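PDB 3GC6: ecto-NAD+ glycohydrolase (CD38 molecule) from Bos taurus, which belongs to the ADP-ribosyl cyclase family, as a CD38-type ectoenzyme that combines a largely helical part with a four-stranded parallel beta sheet. Local coordinates for residues L197-V202 with F232-N237; L153-A158 with A188-P193; E66-L71 with S147-V152. The protein carries 1 engineered substitution. All coordinates share one frame; numbering follows the deposited sequence.

Contact 1: residues L197-V202 with F232-N237; sequences LEAWLV and FRCMDN
Met-235 lies over one face of the Trp-200 indole. In one of its two modelled conformers, bends at chi2 (72°) and chi3 fold the chain back, bringing CE to 3.8 Å from the centroid of the six-membered ring, 20° off its normal, a CH-pi contact. SD stands farther above that face, 4.7 Å from the centroid, as a Met-aromatic contact, while CB sits 3.5 Å from Trp-200 CE3. Beside this pair, in one of two conformers of Arg-233, NH2 meets Glu-198 OE2 near the guanidinium plane at 3.4 Å, a salt bridge whose hydrogen bond is weak; the stronger partner of Arg-233 is Glu-196. On the other face of the sheet, the edge of the Phe-232 ring presents CE1 to Leu-197 CD2 (3.5 Å) and Ala-199 CB (3.6 Å).

Backbone bonds set this register: Arg-233 N to Leu-197 O, Ala-199 N to Arg-233 O, Met-235 N to Ala-199 O and Leu-201 N to Met-235 O. Farther out, helix 216-227 packs on Phe-232 and Leu-201, and Cys-234 is disulfide-bonded to Cys-213. Nearly aligned strand axes (15°) with that helix between them in sequence define a beta-alpha-beta crossover, ending in the edge strand of a parallel sheet.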
ATOM      1  N   LEU A 197       9.009  10.412  29.354  1.00  4.56           N
ATOM      2  CA  LEU A 197       7.566  10.552  29.220  1.00  4.42           C
ATOM      3  C   LEU A 197       7.114  11.902  29.732  1.00  4.59           C
ATOM      4  O   LEU A 197       7.478  12.315  30.859  1.00  4.76           O
ATOM      5  CB  LEU A 197       6.857   9.417  29.982  1.00  4.71           C
ATOM      6  CG  LEU A 197       5.327   9.358  29.886  1.00  5.04           C
ATOM      7  CD1 LEU A 197       4.846   7.889  30.006  1.00  6.02           C
ATOM      8  CD2 LEU A 197       4.673  10.241  30.936  1.00  6.13           C
ATOM      9  N   GLU A 198       6.323  12.585  28.910  1.00  4.57           N
ATOM     10  CA  GLU A 198       5.676  13.812  29.329  1.00  4.77           C
ATOM     11  C   GLU A 198       4.191  13.557  29.471  1.00  5.24           C
ATOM     12  O   GLU A 198       3.536  13.032  28.542  1.00  5.24           O
ATOM     13  CB  GLU A 198       5.835  14.914  28.287  1.00  5.18           C
ATOM     14  CG  GLU A 198       7.215  15.273  27.977  1.00  5.95           C
ATOM     15  CD  GLU A 198       7.261  16.273  26.837  1.00  8.16           C
ATOM     16  OE1 GLU A 198       6.179  16.724  26.367  1.00  8.76           O
ATOM     17  OE2 GLU A 198       8.379  16.595  26.427  1.00  9.46           O
ATOM     18  N   ALA A 199       3.648  13.935  30.622  1.00  4.61           N
ATOM     19  CA  ALA A 199       2.201  13.841  30.845  1.00  4.58           C
ATOM     20  C   ALA A 199       1.609  15.237  30.898  1.00  4.52           C
ATOM     21  O   ALA A 199       2.189  16.148  31.490  1.00  4.32           O
ATOM     22  CB  ALA A 199       1.910  13.135  32.130  1.00  5.11           C
ATOM     23  N   TRP A 200       0.455  15.368  30.271  1.00  4.36           N
ATOM     24  CA  TRP A 200      -0.279  16.608  30.234  1.00  4.52           C
ATOM     25  C   TRP A 200      -1.654  16.342  30.844  1.00  4.42           C
ATOM     26  O   TRP A 200      -2.412  15.519  30.313  1.00  4.15           O
ATOM     27  CB  TRP A 200      -0.425  17.026  28.764  1.00  5.20           C
ATOM     28  CG  TRP A 200       0.911  17.307  28.114  1.00  5.37           C
ATOM     29  CD1 TRP A 200       1.723  16.415  27.459  1.00  6.24           C
ATOM     30  CD2 TRP A 200       1.574  18.572  28.069  1.00  6.83           C
ATOM     31  NE1 TRP A 200       2.869  17.063  27.011  1.00  7.26           N
ATOM     32  CE2 TRP A 200       2.800  18.381  27.386  1.00  6.56           C
ATOM     33  CE3 TRP A 200       1.259  19.842  28.562  1.00  6.62           C
ATOM     34  CZ2 TRP A 200       3.705  19.430  27.165  1.00  7.42           C
ATOM     35  CZ3 TRP A 200       2.157  20.897  28.328  1.00  7.40           C
ATOM     36  CH2 TRP A 200       3.368  20.674  27.639  1.00  6.87           C
ATOM     37  N   LEU A 201      -1.989  17.000  31.965  1.00  4.44           N
ATOM     38  CA  LEU A 201      -3.307  16.817  32.573  1.00  4.30           C
ATOM     39  C   LEU A 201      -4.181  18.000  32.163  1.00  4.69           C
ATOM     40  O   LEU A 201      -3.928  19.123  32.604  1.00  4.78           O
ATOM     41  CB  LEU A 201      -3.213  16.772  34.110  1.00  4.43           C
ATOM     42  CG  LEU A 201      -2.810  15.411  34.706  1.00  4.91           C
ATOM     43  CD1 LEU A 201      -1.418  14.998  34.268  1.00  5.57           C
ATOM     44  CD2 LEU A 201      -2.893  15.482  36.228  1.00  5.20           C
ATOM     45  N   VAL A 202      -5.193  17.717  31.358  1.00  4.67           N
ATOM     46  CA  VAL A 202      -5.958  18.754  30.672  1.00  4.95           C
ATOM     47  C   VAL A 202      -7.386  18.739  31.218  1.00  5.05           C
ATOM     48  O   VAL A 202      -8.002  17.683  31.352  1.00  5.17           O
ATOM     49  CB  VAL A 202      -5.930  18.507  29.128  1.00  4.84           C
ATOM     50  CG1 VAL A 202      -6.661  19.653  28.422  1.00  5.30           C
ATOM     51  CG2 VAL A 202      -4.479  18.451  28.638  1.00  4.95           C
ATOM     52  N   PHE A 232      10.334  11.454  33.892  1.00  5.48           N
ATOM     53  CA  PHE A 232       8.934  11.878  33.874  1.00  5.16           C
ATOM     54  C   PHE A 232       8.837  13.380  34.050  1.00  5.42           C
ATOM     55  O   PHE A 232       9.414  13.937  35.001  1.00  5.55           O
ATOM     56  CB  PHE A 232       8.193  11.154  35.010  1.00  5.17           C
ATOM     57  CG  PHE A 232       6.735  11.475  35.116  1.00  5.16           C
ATOM     58  CD1 PHE A 232       5.926  11.488  33.993  1.00  5.59           C
ATOM     59  CD2 PHE A 232       6.161  11.719  36.350  1.00  5.94           C
ATOM     60  CE1 PHE A 232       4.547  11.748  34.104  1.00  5.32           C
ATOM     61  CE2 PHE A 232       4.793  12.008  36.471  1.00  6.11           C
ATOM     62  CZ  PHE A 232       3.987  12.009  35.365  1.00  5.38           C
ATOM     63  N   ARG A 233       8.105  14.037  33.156  0.50  5.19           N
ATOM     64  CA  ARG A 233       7.801  15.455  33.298  0.50  5.11           C
ATOM     65  C   ARG A 233       6.294  15.579  33.220  0.50  5.23           C
ATOM     66  O   ARG A 233       5.687  15.060  32.278  0.50  5.30           O
ATOM     67  CB  ARG A 233       8.443  16.265  32.169  0.50  5.12           C
ATOM     68  CG  ARG A 233       9.965  16.312  32.210  0.50  5.50           C
ATOM     69  CD  ARG A 233      10.516  17.197  31.094  0.50  5.92           C
ATOM     70  NE  ARG A 233      10.380  16.581  29.774  0.50  6.85           N
ATOM     71  CZ  ARG A 233      11.166  15.607  29.333  0.50  7.29           C
ATOM     72  NH1 ARG A 233      12.135  15.141  30.110  0.50  7.19           N
ATOM     73  NH2 ARG A 233      10.976  15.091  28.125  0.50  7.86           N
ATOM     74  N   CYS A 234       5.694  16.261  34.197  1.00  5.01           N
ATOM     75  CA  CYS A 234       4.263  16.391  34.258  1.00  5.15           C
ATOM     76  C   CYS A 234       3.829  17.859  34.242  1.00  5.33           C
ATOM     77  O   CYS A 234       4.383  18.685  34.988  1.00  5.11           O
ATOM     78  CB  CYS A 234       3.750  15.674  35.518  1.00  5.19           C
ATOM     79  SG  CYS A 234       1.985  15.545  35.671  1.00  5.65           S
ATOM     80  N   MET A 235       2.841  18.159  33.402  0.50  4.98           N
ATOM     81  CA  MET A 235       2.329  19.513  33.222  0.50  5.26           C
ATOM     82  C   MET A 235       0.810  19.499  33.406  0.50  5.05           C
ATOM     83  O   MET A 235       0.139  18.610  32.882  0.50  5.13           O
ATOM     84  CB  MET A 235       2.687  20.001  31.808  0.50  5.39           C
ATOM     85  CG  MET A 235       4.164  20.407  31.578  0.50  5.92           C
ATOM     86  SD  MET A 235       5.481  19.154  31.494  0.50  6.77           S
ATOM     87  CE  MET A 235       4.805  17.973  30.304  0.50  3.80           C
ATOM     88  N   ASP A 236       0.251  20.457  34.157  1.00  5.15           N
ATOM     89  CA  ASP A 236      -1.170  20.446  34.456  1.00  5.19           C
ATOM     90  C   ASP A 236      -1.747  21.871  34.420  1.00  5.31           C
ATOM     91  O   ASP A 236      -1.124  22.789  33.901  1.00  5.51           O
ATOM     92  CB  ASP A 236      -1.424  19.784  35.825  1.00  5.35           C
ATOM     93  CG  ASP A 236      -0.717  20.521  36.965  1.00  6.24           C
ATOM     94  OD1 ASP A 236      -0.422  21.716  36.794  1.00  6.13           O
ATOM     95  OD2 ASP A 236      -0.426  19.907  38.023  1.00  6.69           O
ATOM     96  N   ASN A 237      -2.953  21.999  34.941  1.00  5.70           N
ATOM     97  CA  ASN A 237      -3.683  23.251  34.985  1.00  6.37           C
ATOM     98  C   ASN A 237      -3.756  23.899  33.613  1.00  6.51           C
ATOM     99  O   ASN A 237      -3.426  25.069  33.452  1.00  7.25           O
ATOM    100  CB  ASN A 237      -3.064  24.203  36.015  1.00  6.68           C
ATOM    101  CG  ASN A 237      -4.062  25.254  36.483  1.00  7.93           C
ATOM    102  OD1 ASN A 237      -5.280  25.083  36.316  1.00 10.07           O
ATOM    103  ND2 ASN A 237      -3.561  26.337  37.049  1.00  9.33           N
TER

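Contact 2: residues L153-A158 with A188-P193; sequences LSERFA and APNLRP
Glu-155 is the first residue of segment 153-158 to meet the loop 188-193: its CG packs against the end of the Asn-190 side chain, and the two side chains run obliquely past each other. The carboxylate has its main partner in Lys-65, with which OE2 forms a salt bridge, so what Glu-155 gives to the loop is chiefly the aliphatic middle of its chain. One helical turn from Ser-154 comes Ala-158, whose N is bonded to Ser-154 O at 2.9 Å and which carries the rest of the contact.

The CB of Ala-158 points at the loop. It lies 3.8 Å from the backbone C of Asn-190. The distance from Ala-158 CB to Asn-190 CB is 4.2 Å. A looser apolar contact, 4.3 Å, joins Ala-158 CB to Leu-191 CD2. The short methyl lets the backbones come close, with the CA atoms of Ala-158 and Leu-191 only 4.6 Å apart.

At this distance Ala-158 O takes the one hydrogen bond across the contact, from Arg-192 N at 3.2 Å. The N-H...O angle is 145°, and the donor stands 40° out of the carbonyl plane, evidence of a modest bond. Leu-191 CA adds a CA-H...O contact to the same oxygen at 3.5 Å. The Arg-192 side chain, with CG anti to its own backbone N (chi1 -174°) and a bend at chi3, reaches the chain just past the helix, where NE bonds Ala-161 O and NH2 bonds Ser-160 O.

The chemistry is thus that of a helix C-terminus: the loop supplies N-H donors to carbonyls in and just after the last turn, and the arginine's positive charge would probably interact favourably with the partial negative charge there.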
ATOM      1  N   LEU A 153      -1.970  -5.494  21.714  1.00  3.97           N
ATOM      2  CA  LEU A 153      -1.533  -4.367  20.881  1.00  3.82           C
ATOM      3  C   LEU A 153      -0.911  -3.291  21.759  1.00  3.62           C
ATOM      4  O   LEU A 153       0.112  -2.692  21.393  1.00  3.94           O
ATOM      5  CB  LEU A 153      -2.676  -3.765  20.053  1.00  4.13           C
ATOM      6  CG  LEU A 153      -2.231  -3.041  18.774  1.00  4.64           C
ATOM      7  CD1 LEU A 153      -1.654  -4.027  17.727  1.00  4.72           C
ATOM      8  CD2 LEU A 153      -3.392  -2.227  18.219  1.00  4.30           C
ATOM      9  N   SER A 154      -1.550  -3.033  22.888  1.00  3.86           N
ATOM     10  CA  SER A 154      -1.043  -2.005  23.844  1.00  3.98           C
ATOM     11  C   SER A 154       0.349  -2.344  24.349  1.00  4.22           C
ATOM     12  O   SER A 154       1.227  -1.472  24.465  1.00  4.19           O
ATOM     13  CB  SER A 154      -1.977  -1.903  25.058  1.00  4.09           C
ATOM     14  OG  SER A 154      -3.173  -1.250  24.714  1.00  4.74           O
ATOM     15  N   GLU A 155       0.554  -3.607  24.710  1.00  4.09           N
ATOM     16  CA  GLU A 155       1.891  -4.062  25.180  1.00  4.32           C
ATOM     17  C   GLU A 155       2.950  -3.837  24.142  1.00  4.22           C
ATOM     18  O   GLU A 155       4.032  -3.317  24.444  1.00  4.40           O
ATOM     19  CB  GLU A 155       1.860  -5.555  25.538  1.00  4.87           C
ATOM     20  CG  GLU A 155       0.998  -5.853  26.741  1.00  6.63           C
ATOM     21  CD  GLU A 155       1.064  -7.315  27.174  1.00  8.50           C
ATOM     22  OE1 GLU A 155       1.446  -8.169  26.356  1.00  9.10           O
ATOM     23  OE2 GLU A 155       0.696  -7.608  28.334  1.00 10.18           O
ATOM     24  N   ARG A 156       2.663  -4.222  22.897  1.00  4.03           N
ATOM     25  CA  ARG A 156       3.683  -4.136  21.861  1.00  4.11           C
ATOM     26  C   ARG A 156       3.969  -2.661  21.548  1.00  3.93           C
ATOM     27  O   ARG A 156       5.120  -2.264  21.371  1.00  4.30           O
ATOM     28  CB  ARG A 156       3.271  -4.922  20.631  1.00  4.19           C
ATOM     29  CG  ARG A 156       3.156  -6.435  20.899  1.00  5.63           C
ATOM     30  CD  ARG A 156       4.546  -7.056  21.089  1.00  7.34           C
ATOM     31  NE  ARG A 156       5.326  -6.969  19.856  1.00  8.20           N
ATOM     32  CZ  ARG A 156       5.367  -7.933  18.930  1.00  8.10           C
ATOM     33  NH1 ARG A 156       4.671  -9.048  19.113  1.00  9.11           N
ATOM     34  NH2 ARG A 156       6.090  -7.775  17.825  1.00  8.38           N
ATOM     35  N   PHE A 157       2.915  -1.831  21.565  1.00  3.72           N
ATOM     36  CA  PHE A 157       3.021  -0.377  21.326  1.00  3.78           C
ATOM     37  C   PHE A 157       3.917   0.241  22.421  1.00  3.52           C
ATOM     38  O   PHE A 157       4.828   1.018  22.117  1.00  3.84           O
ATOM     39  CB  PHE A 157       1.586   0.159  21.396  1.00  3.76           C
ATOM     40  CG  PHE A 157       1.422   1.657  21.183  1.00  3.78           C
ATOM     41  CD1 PHE A 157       1.560   2.225  19.913  1.00  3.89           C
ATOM     42  CD2 PHE A 157       0.944   2.459  22.224  1.00  3.97           C
ATOM     43  CE1 PHE A 157       1.311   3.609  19.713  1.00  4.30           C
ATOM     44  CE2 PHE A 157       0.700   3.833  22.031  1.00  4.03           C
ATOM     45  CZ  PHE A 157       0.892   4.402  20.783  1.00  4.29           C
ATOM     46  N   ALA A 158       3.724  -0.163  23.679  1.00  3.76           N
ATOM     47  CA  ALA A 158       4.507   0.410  24.785  1.00  3.64           C
ATOM     48  C   ALA A 158       5.953  -0.084  24.729  1.00  3.59           C
ATOM     49  O   ALA A 158       6.898   0.697  24.957  1.00  3.81           O
ATOM     50  CB  ALA A 158       3.872   0.063  26.139  1.00  4.00           C
ATOM     51  N   ALA A 188       1.687   1.651  30.627  1.00  4.23           N
ATOM     52  CA  ALA A 188       2.776   2.248  31.415  1.00  4.30           C
ATOM     53  C   ALA A 188       3.759   1.195  31.963  1.00  4.52           C
ATOM     54  O   ALA A 188       4.951   1.376  31.892  1.00  4.65           O
ATOM     55  CB  ALA A 188       2.222   3.179  32.543  1.00  4.15           C
ATOM     56  N   PRO A 189       3.252   0.064  32.488  1.00  4.47           N
ATOM     57  CA  PRO A 189       4.180  -0.921  33.073  1.00  4.62           C
ATOM     58  C   PRO A 189       5.063  -1.611  32.039  1.00  4.52           C
ATOM     59  O   PRO A 189       6.052  -2.249  32.429  1.00  5.07           O
ATOM     60  CB  PRO A 189       3.232  -1.957  33.717  1.00  4.46           C
ATOM     61  CG  PRO A 189       2.010  -1.131  34.050  1.00  5.41           C
ATOM     62  CD  PRO A 189       1.848  -0.190  32.899  1.00  4.88           C
ATOM     63  N   ASN A 190       4.703  -1.479  30.758  1.00  4.58           N
ATOM     64  CA  ASN A 190       5.445  -2.148  29.699  1.00  4.55           C
ATOM     65  C   ASN A 190       6.249  -1.182  28.823  1.00  4.54           C
ATOM     66  O   ASN A 190       6.813  -1.606  27.816  1.00  4.68           O
ATOM     67  CB  ASN A 190       4.523  -3.016  28.855  1.00  4.95           C
ATOM     68  CG  ASN A 190       4.081  -4.238  29.597  1.00  5.16           C
ATOM     69  OD1 ASN A 190       2.882  -4.431  29.881  1.00  5.98           O
ATOM     70  ND2 ASN A 190       5.053  -5.068  29.955  1.00  6.17           N
ATOM     71  N   LEU A 191       6.307   0.078  29.236  1.00  4.36           N
ATOM     72  CA  LEU A 191       7.100   1.071  28.481  1.00  4.31           C
ATOM     73  C   LEU A 191       8.553   0.635  28.387  1.00  4.21           C
ATOM     74  O   LEU A 191       9.141   0.173  29.362  1.00  4.23           O
ATOM     75  CB  LEU A 191       7.055   2.445  29.162  1.00  4.12           C
ATOM     76  CG  LEU A 191       5.819   3.255  28.848  1.00  5.48           C
ATOM     77  CD1 LEU A 191       5.776   4.472  29.809  1.00  5.93           C
ATOM     78  CD2 LEU A 191       5.798   3.704  27.352  1.00  5.36           C
ATOM     79  N   ARG A 192       9.151   0.820  27.213  1.00  4.05           N
ATOM     80  CA  ARG A 192      10.573   0.525  27.035  1.00  4.15           C
ATOM     81  C   ARG A 192      11.377   1.325  28.052  1.00  4.15           C
ATOM     82  O   ARG A 192      11.170   2.540  28.202  1.00  4.16           O
ATOM     83  CB  ARG A 192      11.039   0.907  25.623  1.00  4.19           C
ATOM     84  CG  ARG A 192      12.474   0.465  25.371  1.00  4.42           C
ATOM     85  CD  ARG A 192      13.066   1.183  24.161  1.00  4.31           C
ATOM     86  NE  ARG A 192      12.364   0.950  22.911  1.00  4.48           N
ATOM     87  CZ  ARG A 192      12.703  -0.010  22.028  1.00  4.08           C
ATOM     88  NH1 ARG A 192      13.664  -0.880  22.303  1.00  4.82           N
ATOM     89  NH2 ARG A 192      12.037  -0.131  20.886  1.00  4.82           N
ATOM     90  N   PRO A 193      12.282   0.642  28.777  1.00  4.31           N
ATOM     91  CA  PRO A 193      13.042   1.437  29.753  1.00  4.62           C
ATOM     92  C   PRO A 193      13.808   2.593  29.102  1.00  4.71           C
ATOM     93  O   PRO A 193      14.242   2.500  27.947  1.00  4.59           O
ATOM     94  CB  PRO A 193      13.993   0.416  30.382  1.00  4.71           C
ATOM     95  CG  PRO A 193      13.250  -0.874  30.239  1.00  4.83           C
ATOM     96  CD  PRO A 193      12.597  -0.789  28.855  1.00  4.69           C
TER

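Contact 3: residues E66-L71 with S147-V152; sequences EDYNSL and SVFWEV
Tyr-68 and Phe-149 form an edge-to-face (T-shaped) aromatic pair, buried where the 3-10 turn leading into helix 69-74 packs on helix 145-159. The ring planes are inclined at 72° and the centroids are 5.5 Å apart, with the edge of Phe-149 directed at the face of Tyr-68. No hydrogen bond links the two segments.

The Tyr-68 side chain can be traced outward from CB, which points at the helix and touches Val-152 CG1 at 4.0 Å. Its CG is anti to the carbonyl carbon (chi1 -77°), and the ring extends along the surface of helix 145-159. CD2 then approaches Phe-149 CA at 3.9 Å and, more loosely, Val-148 CG1. Across the ring, Phe-149 CD1 lies over the face, near CD1 and 3.8 Å from CE1, the point where the two aromatic rings come nearest each other. CZ rests 3.6 Å from Phe-149 CB, beside the root of the same side chain. The OH passes that CB too, and its polar needs are met beyond the segments: it is hydrogen-bonded to Tyr-145 O and to Trp-120 NE1. Since a carbonyl can only accept and an indole N-H only donate, the hydroxyl must give one bond and receive the other, which fixes its rotation.

With CG anti to the backbone N (chi1 170°), the Phe-149 ring sits beside the Tyr-68 ring with its edge also near Leu-71, where CE1 meets Leu-71 CD2 at 4.1 Å. Leu-71 in turn packs on Ile-47, Ala-50 and Phe-51 of helix 44-55, and helix 110-115 adds Leu-111 against Leu-71 and Ala-115 against Phe-149. The tightest approach across the contact is to the helix backbone itself: Tyr-68 CE2 lies 3.5 Å from Phe-149 N.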
ATOM      1  N   GLU A  66      -1.114 -14.848  22.497  1.00  5.77           N
ATOM      2  CA  GLU A  66      -0.413 -15.600  21.450  1.00  5.94           C
ATOM      3  C   GLU A  66      -1.297 -15.811  20.209  1.00  5.93           C
ATOM      4  O   GLU A  66      -0.793 -15.960  19.098  1.00  5.98           O
ATOM      5  CB  GLU A  66       0.084 -16.955  21.985  1.00  6.40           C
ATOM      6  CG  GLU A  66       1.147 -16.859  23.100  1.00  7.11           C
ATOM      7  CD  GLU A  66       0.625 -16.334  24.433  1.00  8.04           C
ATOM      8  OE1 GLU A  66      -0.518 -16.672  24.839  1.00  8.26           O
ATOM      9  OE2 GLU A  66       1.380 -15.569  25.088  1.00  8.34           O
ATOM     10  N   ASP A  67      -2.618 -15.852  20.395  1.00  5.02           N
ATOM     11  CA  ASP A  67      -3.525 -15.944  19.247  1.00  4.85           C
ATOM     12  C   ASP A  67      -3.317 -14.803  18.228  1.00  4.55           C
ATOM     13  O   ASP A  67      -3.659 -14.933  17.050  1.00  4.76           O
ATOM     14  CB  ASP A  67      -4.988 -15.954  19.696  1.00  4.37           C
ATOM     15  CG  ASP A  67      -5.377 -17.257  20.407  1.00  5.04           C
ATOM     16  OD1 ASP A  67      -4.761 -18.296  20.111  1.00  6.25           O
ATOM     17  OD2 ASP A  67      -6.292 -17.215  21.238  1.00  5.89           O
ATOM     18  N   TYR A  68      -2.769 -13.674  18.693  1.00  4.81           N
ATOM     19  CA  TYR A  68      -2.618 -12.501  17.817  1.00  4.54           C
ATOM     20  C   TYR A  68      -1.170 -12.302  17.335  1.00  4.88           C
ATOM     21  O   TYR A  68      -0.871 -11.352  16.592  1.00  4.79           O
ATOM     22  CB  TYR A  68      -3.094 -11.252  18.550  1.00  4.43           C
ATOM     23  CG  TYR A  68      -4.602 -11.121  18.628  1.00  3.89           C
ATOM     24  CD1 TYR A  68      -5.364 -10.895  17.463  1.00  4.19           C
ATOM     25  CD2 TYR A  68      -5.272 -11.207  19.863  1.00  4.24           C
ATOM     26  CE1 TYR A  68      -6.750 -10.750  17.521  1.00  3.60           C
ATOM     27  CE2 TYR A  68      -6.672 -11.062  19.920  1.00  3.62           C
ATOM     28  CZ  TYR A  68      -7.395 -10.830  18.762  1.00  3.28           C
ATOM     29  OH  TYR A  68      -8.763 -10.655  18.826  1.00  3.91           O
ATOM     30  N   ASN A  69      -0.268 -13.202  17.734  1.00  5.35           N
ATOM     31  CA  ASN A  69       1.132 -13.015  17.321  1.00  5.81           C
ATOM     32  C   ASN A  69       1.302 -12.908  15.793  1.00  5.59           C
ATOM     33  O   ASN A  69       2.030 -12.030  15.313  1.00  5.59           O
ATOM     34  CB  ASN A  69       2.082 -14.085  17.944  1.00  6.50           C
ATOM     35  CG  ASN A  69       2.626 -13.687  19.336  1.00  8.14           C
ATOM     36  OD1 ASN A  69       3.833 -13.780  19.582  1.00  9.96           O
ATOM     37  ND2 ASN A  69       1.751 -13.254  20.247  1.00  9.20           N
ATOM     38  N   SER A  70       0.647 -13.776  15.023  0.50  5.32           N
ATOM     39  CA  SER A  70       0.775 -13.745  13.545  0.50  5.17           C
ATOM     40  C   SER A  70       0.217 -12.463  12.891  0.50  5.20           C
ATOM     41  O   SER A  70       0.767 -11.941  11.908  0.50  4.97           O
ATOM     42  CB  SER A  70       0.129 -14.983  12.919  0.50  5.31           C
ATOM     43  OG  SER A  70       0.822 -16.163  13.302  0.50  4.28           O
ATOM     44  N   LEU A  71      -0.889 -11.957  13.433  1.00  5.12           N
ATOM     45  CA  LEU A  71      -1.455 -10.690  12.968  1.00  4.82           C
ATOM     46  C   LEU A  71      -0.486  -9.535  13.274  1.00  4.57           C
ATOM     47  O   LEU A  71      -0.209  -8.694  12.405  1.00  4.61           O
ATOM     48  CB  LEU A  71      -2.785 -10.445  13.681  1.00  4.50           C
ATOM     49  CG  LEU A  71      -3.426  -9.106  13.290  1.00  4.57           C
ATOM     50  CD1 LEU A  71      -3.861  -9.017  11.822  1.00  4.76           C
ATOM     51  CD2 LEU A  71      -4.599  -8.853  14.206  1.00  4.32           C
ATOM     52  N   SER A 147     -11.023  -7.700  23.996  1.00  4.21           N
ATOM     53  CA  SER A 147     -10.198  -7.188  25.093  1.00  4.17           C
ATOM     54  C   SER A 147      -8.735  -7.608  24.954  1.00  4.01           C
ATOM     55  O   SER A 147      -7.811  -6.781  25.123  1.00  4.35           O
ATOM     56  CB  SER A 147     -10.763  -7.697  26.440  1.00  4.09           C
ATOM     57  OG  SER A 147     -12.072  -7.194  26.641  1.00  4.67           O
ATOM     58  N   VAL A 148      -8.510  -8.891  24.638  1.00  3.92           N
ATOM     59  CA  VAL A 148      -7.151  -9.394  24.502  1.00  3.77           C
ATOM     60  C   VAL A 148      -6.404  -8.718  23.334  1.00  3.86           C
ATOM     61  O   VAL A 148      -5.211  -8.399  23.433  1.00  4.01           O
ATOM     62  CB  VAL A 148      -7.127 -10.932  24.441  1.00  3.73           C
ATOM     63  CG1 VAL A 148      -5.747 -11.414  24.062  1.00  4.04           C
ATOM     64  CG2 VAL A 148      -7.560 -11.462  25.807  1.00  3.82           C
ATOM     65  N   PHE A 149      -7.100  -8.443  22.236  1.00  3.38           N
ATOM     66  CA  PHE A 149      -6.482  -7.719  21.115  1.00  3.48           C
ATOM     67  C   PHE A 149      -5.910  -6.387  21.619  1.00  3.68           C
ATOM     68  O   PHE A 149      -4.742  -6.043  21.367  1.00  3.86           O
ATOM     69  CB  PHE A 149      -7.526  -7.428  20.036  1.00  3.44           C
ATOM     70  CG  PHE A 149      -7.035  -6.494  18.977  1.00  3.37           C
ATOM     71  CD1 PHE A 149      -6.267  -6.965  17.901  1.00  3.35           C
ATOM     72  CD2 PHE A 149      -7.321  -5.143  19.060  1.00  3.84           C
ATOM     73  CE1 PHE A 149      -5.799  -6.051  16.883  1.00  3.44           C
ATOM     74  CE2 PHE A 149      -6.859  -4.246  18.074  1.00  3.83           C
ATOM     75  CZ  PHE A 149      -6.114  -4.712  16.997  1.00  3.32           C
ATOM     76  N   TRP A 150      -6.735  -5.607  22.314  1.00  3.61           N
ATOM     77  CA  TRP A 150      -6.256  -4.266  22.702  1.00  3.65           C
ATOM     78  C   TRP A 150      -5.146  -4.384  23.755  1.00  3.92           C
ATOM     79  O   TRP A 150      -4.261  -3.532  23.821  1.00  3.99           O
ATOM     80  CB  TRP A 150      -7.429  -3.406  23.182  1.00  3.81           C
ATOM     81  CG  TRP A 150      -8.281  -2.992  22.036  1.00  3.70           C
ATOM     82  CD1 TRP A 150      -9.541  -3.435  21.751  1.00  4.19           C
ATOM     83  CD2 TRP A 150      -7.949  -2.045  21.008  1.00  3.93           C
ATOM     84  NE1 TRP A 150     -10.019  -2.837  20.593  1.00  3.50           N
ATOM     85  CE2 TRP A 150      -9.040  -1.982  20.115  1.00  3.62           C
ATOM     86  CE3 TRP A 150      -6.813  -1.274  20.727  1.00  3.89           C
ATOM     87  CZ2 TRP A 150      -9.038  -1.129  18.982  1.00  3.81           C
ATOM     88  CZ3 TRP A 150      -6.802  -0.456  19.610  1.00  3.74           C
ATOM     89  CH2 TRP A 150      -7.905  -0.381  18.742  1.00  3.40           C
ATOM     90  N   GLU A 151      -5.214  -5.425  24.582  1.00  4.12           N
ATOM     91  CA  GLU A 151      -4.176  -5.641  25.595  1.00  4.42           C
ATOM     92  C   GLU A 151      -2.849  -5.941  24.896  1.00  4.05           C
ATOM     93  O   GLU A 151      -1.818  -5.317  25.215  1.00  4.57           O
ATOM     94  CB  GLU A 151      -4.628  -6.765  26.552  1.00  5.09           C
ATOM     95  CG  GLU A 151      -3.604  -7.564  27.306  1.00  7.39           C
ATOM     96  CD  GLU A 151      -4.250  -8.890  27.773  1.00 10.10           C
ATOM     97  OE1 GLU A 151      -5.371  -8.833  28.337  1.00 12.03           O
ATOM     98  OE2 GLU A 151      -3.696  -9.978  27.531  1.00 11.24           O
ATOM     99  N   VAL A 152      -2.823  -6.884  23.950  1.00  4.27           N
ATOM    100  CA  VAL A 152      -1.547  -7.246  23.364  1.00  4.15           C
ATOM    101  C   VAL A 152      -1.052  -6.135  22.427  1.00  4.07           C
ATOM    102  O   VAL A 152       0.154  -5.861  22.360  1.00  4.53           O
ATOM    103  CB  VAL A 152      -1.579  -8.631  22.668  1.00  4.90           C
ATOM    104  CG1 VAL A 152      -2.563  -8.648  21.563  1.00  5.20           C
ATOM    105  CG2 VAL A 152      -0.152  -9.012  22.193  1.00  5.77           C
TER

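Overall arrangement
Along the chain the three contacts run in series: contact 3 closes first, then contact 2, then contact 1. Contacts 3 and 2 share helix 145-159, successive parts of which face the 3-10 turn and start of helix 69-74, and the loop after helix 182-187; their centres are about 14 Å apart. Contact 2 leads on to contact 1, about 19 Å away between centres, through the loop that enters strand 196-203, and the two touch where Leu-191 CD1 meets Leu-197 CD1 at 3.5 Å. Contacts 1 and 3 lie on opposite sides of the chain's centre, about 30 Å apart between centres. Helix 145-159 is thus tied to the helical part directly and to strand 196-203 through the loop 188-193.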